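Long-range contacts in purine nucleoside phosphorylase (Thermus thermophilus, PDB 6TK9), which catalyses the reversible phosphorolysis of purine nucleosides such as inosine and guanosine, giving the free base and ribose 1-phosphate: residues G24-S29 against R105-T110; L34-E39 against V76-V81; I125-D130 against R225-S230. All coordinates share one frame; numbering follows the deposited sequence.

Contact 1. Residues G24-S29 against R105-T110; sequences GLVLGS and RTFLLT. With PO4 (phosphate ion), chain G.
Two neighbouring parallel strands of the central sheet, G24-L27 and T106-T110, run side by side, only 9° from parallel, and V26 and T110 join them where the first strand ends. The carbonyl oxygen V26 O takes two donors from T110: the amide N at 3.0 Å and the hydroxyl OG1 at 2.7 Å, the hydroxyl lying in the carbonyl plane on a lone pair. With chi1 at 84°, OG1 of T110 stands between its own backbone N and carbonyl carbon, which turns it toward the first strand; there it also accepts a long bond from the amide of G28. Upstream the ladder continues regularly, V26 N reaching L108 O at 3.0 Å. G24 CA lies over one face of the F107 ring, 3.8 Å from its centroid in a CH-pi contact, a place where any side chain would run into the ring. As usual in an alpha/beta fold, helices cover both faces: L25 and L108, touching through CD1 and CB at 3.7 Å, face helix 257-270, whereas V26 and L109, meeting CG2 to CD2, face helix 213-222. Beyond L27 the chain turns into a phosphate-binding loop. G28, having no CB, lets the anion come close, and S29 grips it twice, N to phosphate O3 at 2.7 Å and OG to O2 at 2.6 Å; S29 OG also bonds to H60.

Contact 2. Residues L34-E39 against V76-V81; sequences LADEVE and VYKGRV. With PO4 (phosphate ion), chain G.
On the outer side of the strand that leads to the phosphate-binding R80, the short turn around A35 and D36 packs on V76 and K78. A35 lies at the centre: its CB points at the strand and rests 3.9 Å from V76 CG1 and equally far from K78 CD, and so small a methyl lets the turn settle close to the strand while the lysine passes alongside. Three residues on, V38 and V76 slide past each other in opposite directions, their CG2 methyls 3.9 Å apart. V76 and A35 also meet L27, so a small apolar cluster ties the turn to strand 23-27. The turn is folded on itself by two backbone bonds, from E37 N to L34 O and from V38 N to A35 O. K78 keeps its hydrocarbon chain extended, CG anti to the backbone N (chi1 -180°), which carries NZ past the methyl of A35 to D36 OD1 at 3.2 Å, met from above the carboxylate plane. Beyond G79, whose positive phi (87°) suits a residue without CB, R80, its chain bent at chi2 and chi3, sets NH1 3.1 Å from phosphate O1; E215 pairs with its NE and T110 O takes a bond from NH1, so the guanidinium is held on several sides. The apolar part of the contact is buried, but the D36-K78 salt bridge sits at its exposed border, where solvent would probably weaken the attraction between the charges.

Contact 3. Residues I125-D130 against R225-S230; sequences IMLHLD and RVLGLS
The hydroxyl S230 OG is gripped by two groups, H128 NE2 at 2.7 Å and the hydroxyl of S111. The bond to the imidazole is nearly straight, and OG lies at the edge of the ring close to its plane, which fixes how the histidine is turned. With CG anti to the carbonyl carbon (chi1 -69°), H128 folds its ring back across the opposing strand, so that G228 lies over one face, its CA 4.0 Å from the ring centroid in a CH-pi contact. Glycine suits that place because a CB would collide with ND1, which itself bonds to the hydroxyl of Y159; the rings of Y159 and Y183 meet the imidazole too. Replacing H128 by an alanine removes the ring and would probably cost S230 OG one of its two partners, leaving S111, take from Y159 the nitrogen it bonds, and open a gap above G228. Behind the side chains the backbones form an antiparallel ladder. M126 and S230 are its hydrogen-bonded pair, with M126 N to S230 O at 2.9 Å and S230 N to M126 O at 3.1 Å, and H128 N adds a bond to G228 O at 2.8 Å. The strand directions make an angle of 139°, well short of the 180° of exact antiparallel strands, and past H128 the first strand leaves its partner. On the other face of the sheet L127 CD1 meets L229 CD2 at 3.7 Å and, more loosely, L227 CD2, branched side chains that fill the space beneath the helices. Strand 225-235 runs between strands 106-115 and 124-133, while strand 179-185 flanks the latter; helix 161-173 covers L127, and helix 257-270 covers L227 and L229.

How the contacts relate
All three contacts belong to one mixed sheet. Strand 225-235 of contact 3 pairs with strand 106-115 of contact 1, which pairs with strand 23-27, and that in turn pairs with strand 72-78 of contact 2. The centre of contact 1 is about 9 Å from that of contact 2 and 10 Å from that of contact 3, whereas the centres of contacts 2 and 3 lie about 18 Å apart without touching. Along the chain, contact 2 falls wholly between the two segments of contact 1, and contact 3 follows. The loops after strands 23-27 and 72-78 bring S29 and R80 to one phosphate, consistent with the substrate phosphate site in this family. Helix 257-270 touches segments of all three contacts.

Contact 1. Residues G24-S29 against R105-T110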
loop_
_atom_site.group_PDB
_atom_site.type_symbol
_atom_site.label_atom_id
_atom_site.label_comp_id
_atom_site.label_asym_id
_atom_site.label_seq_id
_atom_site.Cartn_x
_atom_site.Cartn_y
_atom_site.Cartn_z
ATOM N N GLY A 24 10.220 -20.769 31.146
ATOM C CA GLY A 24 8.844 -20.284 31.284
ATOM C C GLY A 24 8.067 -20.728 30.086
ATOM O O GLY A 24 8.652 -20.834 29.031
ATOM N N LEU A 25 6.789 -20.989 30.262
ATOM C CA LEU A 25 5.897 -21.450 29.186
ATOM C C LEU A 25 4.503 -20.930 29.530
ATOM O O LEU A 25 4.037 -21.278 30.606
ATOM C CB LEU A 25 5.992 -22.978 29.160
ATOM C CG LEU A 25 4.930 -23.692 28.334
ATOM C CD1 LEU A 25 5.096 -23.394 26.851
ATOM C CD2 LEU A 25 4.992 -25.186 28.577
ATOM N N VAL A 26 3.926 -20.055 28.700
ATOM C CA VAL A 26 2.579 -19.440 28.909
ATOM C C VAL A 26 1.631 -20.128 27.933
ATOM O O VAL A 26 1.897 -20.083 26.721
ATOM C CB VAL A 26 2.581 -17.907 28.716
ATOM C CG1 VAL A 26 1.182 -17.316 28.796
ATOM C CG2 VAL A 26 3.475 -17.186 29.709
ATOM N N LEU A 27 0.607 -20.788 28.462
ATOM C CA LEU A 27 -0.379 -21.550 27.668
ATOM C C LEU A 27 -1.609 -20.655 27.501
ATOM O O LEU A 27 -2.111 -20.177 28.501
ATOM C CB LEU A 27 -0.699 -22.889 28.364
ATOM C CG LEU A 27 0.496 -23.832 28.578
ATOM C CD1 LEU A 27 0.118 -25.047 29.415
ATOM C CD2 LEU A 27 1.112 -24.273 27.269
ATOM N N GLY A 28 -2.060 -20.440 26.267
ATOM C CA GLY A 28 -3.184 -19.536 25.957
ATOM C C GLY A 28 -4.487 -20.288 25.806
ATOM O O GLY A 28 -4.606 -21.411 26.338
ATOM N N SER A 29 -5.420 -19.696 25.071
ATOM C CA SER A 29 -6.831 -20.141 25.003
ATOM C C SER A 29 -6.897 -21.571 24.449
ATOM O O SER A 29 -6.520 -21.783 23.281
ATOM C CB SER A 29 -7.672 -19.146 24.236
ATOM O OG SER A 29 -7.494 -17.850 24.792
ATOM N N ARG A 105 14.756 -17.692 32.381
ATOM C CA ARG A 105 15.438 -16.683 31.517
ATOM C C ARG A 105 15.115 -16.938 30.032
ATOM O O ARG A 105 15.498 -16.097 29.183
ATOM C CB ARG A 105 16.948 -16.718 31.755
ATOM C CG ARG A 105 17.352 -16.722 33.224
ATOM C CD ARG A 105 17.203 -15.378 33.908
ATOM N NE ARG A 105 18.119 -14.408 33.319
ATOM C CZ ARG A 105 19.397 -14.248 33.649
ATOM N NH1 ARG A 105 19.945 -14.994 34.591
ATOM N NH2 ARG A 105 20.127 -13.335 33.034
ATOM N N THR A 106 14.447 -18.059 29.722
ATOM C CA THR A 106 13.913 -18.417 28.380
ATOM C C THR A 106 12.413 -18.694 28.516
ATOM O O THR A 106 12.044 -19.478 29.423
ATOM C CB THR A 106 14.654 -19.610 27.763
ATOM O OG1 THR A 106 16.013 -19.230 27.582
ATOM C CG2 THR A 106 14.120 -20.038 26.415
ATOM N N PHE A 107 11.599 -18.076 27.647
ATOM C CA PHE A 107 10.117 -18.118 27.706
ATOM C C PHE A 107 9.543 -18.494 26.349
ATOM O O PHE A 107 9.977 -17.922 25.346
ATOM C CB PHE A 107 9.554 -16.768 28.132
ATOM C CG PHE A 107 9.227 -16.658 29.594
ATOM C CD1 PHE A 107 10.190 -16.277 30.507
ATOM C CD2 PHE A 107 7.946 -16.910 30.044
ATOM C CE1 PHE A 107 9.873 -16.165 31.850
ATOM C CE2 PHE A 107 7.629 -16.804 31.386
ATOM C CZ PHE A 107 8.596 -16.428 32.288
ATOM N N LEU A 108 8.594 -19.430 26.362
ATOM C CA LEU A 108 7.772 -19.853 25.205
ATOM C C LEU A 108 6.385 -19.240 25.421
ATOM O O LEU A 108 5.695 -19.672 26.344
ATOM C CB LEU A 108 7.695 -21.388 25.152
ATOM C CG LEU A 108 8.845 -22.131 24.460
ATOM C CD1 LEU A 108 10.223 -21.719 24.981
ATOM C CD2 LEU A 108 8.681 -23.635 24.587
ATOM N N LEU A 109 6.001 -18.242 24.640
ATOM C CA LEU A 109 4.654 -17.633 24.760
ATOM C C LEU A 109 3.744 -18.254 23.700
ATOM O O LEU A 109 4.095 -18.170 22.529
ATOM C CB LEU A 109 4.780 -16.120 24.583
ATOM C CG LEU A 109 5.818 -15.449 25.474
ATOM C CD1 LEU A 109 6.027 -14.013 25.037
ATOM C CD2 LEU A 109 5.410 -15.514 26.933
ATOM N N THR A 110 2.638 -18.866 24.111
ATOM C CA THR A 110 1.692 -19.573 23.218
ATOM C C THR A 110 0.338 -18.871 23.300
ATOM O O THR A 110 0.006 -18.360 24.388
ATOM C CB THR A 110 1.596 -21.074 23.546
ATOM O OG1 THR A 110 0.657 -21.294 24.605
ATOM C CG2 THR A 110 2.942 -21.676 23.901
HETATM P P PO4 G . -4.801 -16.156 23.888
HETATM O O1 PO4 G . -4.646 -15.783 25.371
HETATM O O2 PO4 G . -6.259 -16.002 23.462
HETATM O O3 PO4 G . -4.377 -17.590 23.643
HETATM O O4 PO4 G . -3.890 -15.244 23.071
#

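Contact 2. Residues L34-E39 against V76-V81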
loop_
_atom_site.group_PDB
_atom_site.type_symbol
_atom_site.label_atom_id
_atom_site.label_comp_id
_atom_site.label_asym_id
_atom_site.label_seq_id
_atom_site.Cartn_x
_atom_site.Cartn_y
_atom_site.Cartn_z
ATOM N N LEU A 34 -1.624 -29.103 28.260
ATOM C CA LEU A 34 -0.181 -29.436 28.425
ATOM C C LEU A 34 0.219 -29.303 29.919
ATOM O O LEU A 34 1.109 -30.032 30.361
ATOM C CB LEU A 34 0.651 -28.542 27.494
ATOM C CG LEU A 34 2.172 -28.731 27.508
ATOM C CD1 LEU A 34 2.582 -30.192 27.341
ATOM C CD2 LEU A 34 2.820 -27.893 26.421
ATOM N N ALA A 35 -0.413 -28.432 30.713
ATOM C CA ALA A 35 -0.005 -28.194 32.118
ATOM C C ALA A 35 -0.276 -29.441 32.971
ATOM O O ALA A 35 0.415 -29.645 33.975
ATOM C CB ALA A 35 -0.734 -27.002 32.675
ATOM N N ASP A 36 -1.271 -30.232 32.593
ATOM C CA ASP A 36 -1.635 -31.480 33.305
ATOM C C ASP A 36 -0.540 -32.541 33.111
ATOM O O ASP A 36 -0.442 -33.450 33.930
ATOM C CB ASP A 36 -3.010 -31.962 32.834
ATOM C CG ASP A 36 -4.148 -31.085 33.330
ATOM O OD1 ASP A 36 -3.898 -30.198 34.179
ATOM O OD2 ASP A 36 -5.280 -31.318 32.892
ATOM N N GLU A 37 0.281 -32.433 32.072
ATOM C CA GLU A 37 1.316 -33.451 31.793
ATOM C C GLU A 37 2.563 -33.124 32.626
ATOM O O GLU A 37 3.510 -33.932 32.622
ATOM C CB GLU A 37 1.542 -33.545 30.285
ATOM C CG GLU A 37 0.243 -33.718 29.505
ATOM C CD GLU A 37 0.356 -33.997 28.015
ATOM O OE1 GLU A 37 1.503 -34.112 27.534
ATOM O OE2 GLU A 37 -0.709 -34.097 27.339
ATOM N N VAL A 38 2.565 -32.021 33.370
ATOM C CA VAL A 38 3.762 -31.626 34.174
ATOM C C VAL A 38 3.802 -32.451 35.469
ATOM O O VAL A 38 2.756 -32.584 36.108
ATOM C CB VAL A 38 3.806 -30.113 34.469
ATOM C CG1 VAL A 38 4.996 -29.743 35.341
ATOM C CG2 VAL A 38 3.819 -29.295 33.190
ATOM N N GLU A 39 4.980 -32.986 35.808
ATOM C CA GLU A 39 5.314 -33.557 37.136
ATOM C C GLU A 39 5.362 -32.396 38.114
ATOM O O GLU A 39 6.398 -31.739 38.167
ATOM C CB GLU A 39 6.649 -34.305 37.124
ATOM C CG GLU A 39 6.923 -35.113 38.386
ATOM C CD GLU A 39 8.369 -35.554 38.525
ATOM O OE1 GLU A 39 9.141 -35.422 37.545
ATOM O OE2 GLU A 39 8.727 -36.007 39.615
ATOM N N VAL A 76 5.162 -23.197 34.261
ATOM C CA VAL A 76 3.993 -23.209 33.329
ATOM C C VAL A 76 2.902 -22.300 33.920
ATOM O O VAL A 76 2.552 -22.467 35.087
ATOM C CB VAL A 76 3.519 -24.650 33.058
ATOM C CG1 VAL A 76 2.313 -24.701 32.129
ATOM C CG2 VAL A 76 4.656 -25.498 32.506
ATOM N N TYR A 77 2.462 -21.304 33.155
ATOM C CA TYR A 77 1.274 -20.453 33.394
ATOM C C TYR A 77 0.105 -21.149 32.733
ATOM O O TYR A 77 0.081 -21.170 31.518
ATOM C CB TYR A 77 1.491 -19.062 32.797
ATOM C CG TYR A 77 2.614 -18.317 33.462
ATOM C CD1 TYR A 77 3.920 -18.480 33.044
ATOM C CD2 TYR A 77 2.388 -17.541 34.579
ATOM C CE1 TYR A 77 4.966 -17.831 33.676
ATOM C CE2 TYR A 77 3.425 -16.890 35.226
ATOM C CZ TYR A 77 4.715 -17.023 34.764
ATOM O OH TYR A 77 5.730 -16.361 35.383
ATOM N N LYS A 78 -0.737 -21.826 33.496
ATOM C CA LYS A 78 -1.950 -22.470 32.932
ATOM C C LYS A 78 -2.971 -21.343 32.718
ATOM O O LYS A 78 -3.685 -21.005 33.683
ATOM C CB LYS A 78 -2.452 -23.626 33.815
ATOM C CG LYS A 78 -3.697 -24.324 33.271
ATOM C CD LYS A 78 -4.128 -25.639 33.923
ATOM C CE LYS A 78 -5.294 -26.249 33.159
ATOM N NZ LYS A 78 -5.683 -27.591 33.655
ATOM N N GLY A 79 -2.971 -20.745 31.522
ATOM C CA GLY A 79 -3.764 -19.542 31.176
ATOM C C GLY A 79 -3.036 -18.248 31.525
ATOM O O GLY A 79 -1.969 -18.323 32.170
ATOM N N ARG A 80 -3.602 -17.102 31.125
ATOM C CA ARG A 80 -3.009 -15.737 31.251
ATOM C C ARG A 80 -4.140 -14.714 31.373
ATOM O O ARG A 80 -5.322 -15.138 31.439
ATOM C CB ARG A 80 -2.101 -15.359 30.071
ATOM C CG ARG A 80 -2.728 -15.543 28.693
ATOM C CD ARG A 80 -2.295 -14.507 27.673
ATOM N NE ARG A 80 -0.956 -14.740 27.160
ATOM C CZ ARG A 80 -0.657 -15.580 26.173
ATOM N NH1 ARG A 80 -1.610 -16.293 25.594
ATOM N NH2 ARG A 80 0.603 -15.726 25.786
ATOM N N VAL A 81 -3.778 -13.430 31.439
ATOM C CA VAL A 81 -4.735 -12.293 31.489
ATOM C C VAL A 81 -4.544 -11.437 30.236
ATOM O O VAL A 81 -3.463 -11.478 29.598
ATOM C CB VAL A 81 -4.584 -11.483 32.786
ATOM C CG1 VAL A 81 -4.844 -12.366 33.995
ATOM C CG2 VAL A 81 -3.231 -10.801 32.895
HETATM P P PO4 G . -4.801 -16.156 23.888
HETATM O O1 PO4 G . -4.646 -15.783 25.371
HETATM O O2 PO4 G . -6.259 -16.002 23.462
HETATM O O3 PO4 G . -4.377 -17.590 23.643
HETATM O O4 PO4 G . -3.890 -15.244 23.071
#

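Contact 3. Residues I125-D130 against R225-S230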
loop_
_atom_site.group_PDB
_atom_site.type_symbol
_atom_site.label_atom_id
_atom_site.label_comp_id
_atom_site.label_asym_id
_atom_site.label_seq_id
_atom_site.Cartn_x
_atom_site.Cartn_y
_atom_site.Cartn_z
ATOM N N ILE A 125 0.195 -24.271 12.825
ATOM C CA ILE A 125 1.011 -23.632 13.893
ATOM C C ILE A 125 1.931 -22.586 13.238
ATOM O O ILE A 125 2.572 -22.895 12.192
ATOM C CB ILE A 125 1.790 -24.719 14.654
ATOM C CG1 ILE A 125 0.860 -25.742 15.309
ATOM C CG2 ILE A 125 2.738 -24.097 15.654
ATOM C CD1 ILE A 125 1.590 -26.871 16.002
ATOM N N MET A 126 1.976 -21.384 13.818
ATOM C CA MET A 126 2.755 -20.239 13.291
ATOM C C MET A 126 3.802 -19.897 14.336
ATOM O O MET A 126 3.412 -19.540 15.446
ATOM C CB MET A 126 1.897 -18.999 12.998
ATOM C CG MET A 126 2.683 -17.867 12.324
ATOM S SD MET A 126 1.814 -16.262 12.301
ATOM C CE MET A 126 2.426 -15.510 13.804
ATOM N N LEU A 127 5.067 -20.061 13.971
ATOM C CA LEU A 127 6.217 -19.478 14.687
ATOM C C LEU A 127 6.160 -17.959 14.517
ATOM O O LEU A 127 5.957 -17.500 13.387
ATOM C CB LEU A 127 7.483 -20.064 14.064
ATOM C CG LEU A 127 8.805 -19.519 14.586
ATOM C CD1 LEU A 127 8.966 -19.844 16.056
ATOM C CD2 LEU A 127 9.963 -20.082 13.775
ATOM N N HIS A 128 6.315 -17.206 15.599
ATOM C CA HIS A 128 6.371 -15.723 15.572
ATOM C C HIS A 128 7.764 -15.306 15.098
ATOM O O HIS A 128 8.749 -15.750 15.724
ATOM C CB HIS A 128 6.071 -15.146 16.955
ATOM C CG HIS A 128 4.660 -15.309 17.406
ATOM N ND1 HIS A 128 4.126 -14.524 18.400
ATOM C CD2 HIS A 128 3.680 -16.157 17.008
ATOM C CE1 HIS A 128 2.869 -14.882 18.599
ATOM N NE2 HIS A 128 2.565 -15.883 17.751
ATOM N N LEU A 129 7.838 -14.483 14.050
ATOM C CA LEU A 129 9.094 -13.853 13.573
ATOM C C LEU A 129 9.186 -12.414 14.054
ATOM O O LEU A 129 10.299 -11.963 14.250
ATOM C CB LEU A 129 9.118 -13.904 12.052
ATOM C CG LEU A 129 9.213 -15.310 11.488
ATOM C CD1 LEU A 129 9.353 -15.275 9.971
ATOM C CD2 LEU A 129 10.380 -16.052 12.121
ATOM N N ASP A 130 8.051 -11.726 14.205
ATOM C CA ASP A 130 7.995 -10.307 14.664
ATOM C C ASP A 130 6.569 -9.959 15.094
ATOM O O ASP A 130 5.654 -10.800 14.918
ATOM C CB ASP A 130 8.455 -9.363 13.553
ATOM C CG ASP A 130 9.164 -8.119 14.030
ATOM O OD1 ASP A 130 9.343 -7.995 15.245
ATOM O OD2 ASP A 130 9.499 -7.272 13.168
ATOM N N ARG A 225 15.134 -14.496 26.769
ATOM C CA ARG A 225 14.938 -14.991 25.387
ATOM C C ARG A 225 13.480 -15.433 25.267
ATOM O O ARG A 225 12.935 -15.882 26.269
ATOM C CB ARG A 225 15.876 -16.151 25.067
ATOM C CG ARG A 225 17.348 -15.872 25.334
ATOM C CD ARG A 225 18.081 -17.178 25.593
ATOM N NE ARG A 225 18.475 -17.829 24.358
ATOM C CZ ARG A 225 18.439 -19.141 24.110
ATOM N NH1 ARG A 225 17.959 -20.004 24.994
ATOM N NH2 ARG A 225 18.866 -19.581 22.934
ATOM N N VAL A 226 12.866 -15.237 24.097
ATOM C CA VAL A 226 11.395 -15.379 23.868
ATOM C C VAL A 226 11.199 -16.178 22.575
ATOM O O VAL A 226 11.896 -15.908 21.590
ATOM C CB VAL A 226 10.680 -14.010 23.778
ATOM C CG1 VAL A 226 9.187 -14.137 23.493
ATOM C CG2 VAL A 226 10.898 -13.148 25.008
ATOM N N LEU A 227 10.275 -17.132 22.596
ATOM C CA LEU A 227 9.776 -17.871 21.410
ATOM C C LEU A 227 8.251 -17.787 21.456
ATOM O O LEU A 227 7.684 -18.045 22.539
ATOM C CB LEU A 227 10.280 -19.319 21.475
ATOM C CG LEU A 227 10.040 -20.172 20.233
ATOM C CD1 LEU A 227 10.795 -21.479 20.336
ATOM C CD2 LEU A 227 8.568 -20.456 20.041
ATOM N N GLY A 228 7.631 -17.399 20.339
ATOM C CA GLY A 228 6.178 -17.188 20.225
ATOM C C GLY A 228 5.561 -18.212 19.290
ATOM O O GLY A 228 6.067 -18.373 18.173
ATOM N N LEU A 229 4.512 -18.897 19.731
ATOM C CA LEU A 229 3.786 -19.865 18.893
ATOM C C LEU A 229 2.304 -19.584 19.067
ATOM O O LEU A 229 1.848 -19.381 20.208
ATOM C CB LEU A 229 4.102 -21.316 19.271
ATOM C CG LEU A 229 5.576 -21.715 19.309
ATOM C CD1 LEU A 229 5.700 -23.136 19.843
ATOM C CD2 LEU A 229 6.240 -21.600 17.939
ATOM N N SER A 230 1.601 -19.565 17.942
ATOM C CA SER A 230 0.136 -19.495 17.893
ATOM C C SER A 230 -0.350 -20.743 17.161
ATOM O O SER A 230 0.361 -21.240 16.250
ATOM C CB SER A 230 -0.301 -18.221 17.259
ATOM O OG SER A 230 0.164 -17.132 18.040
#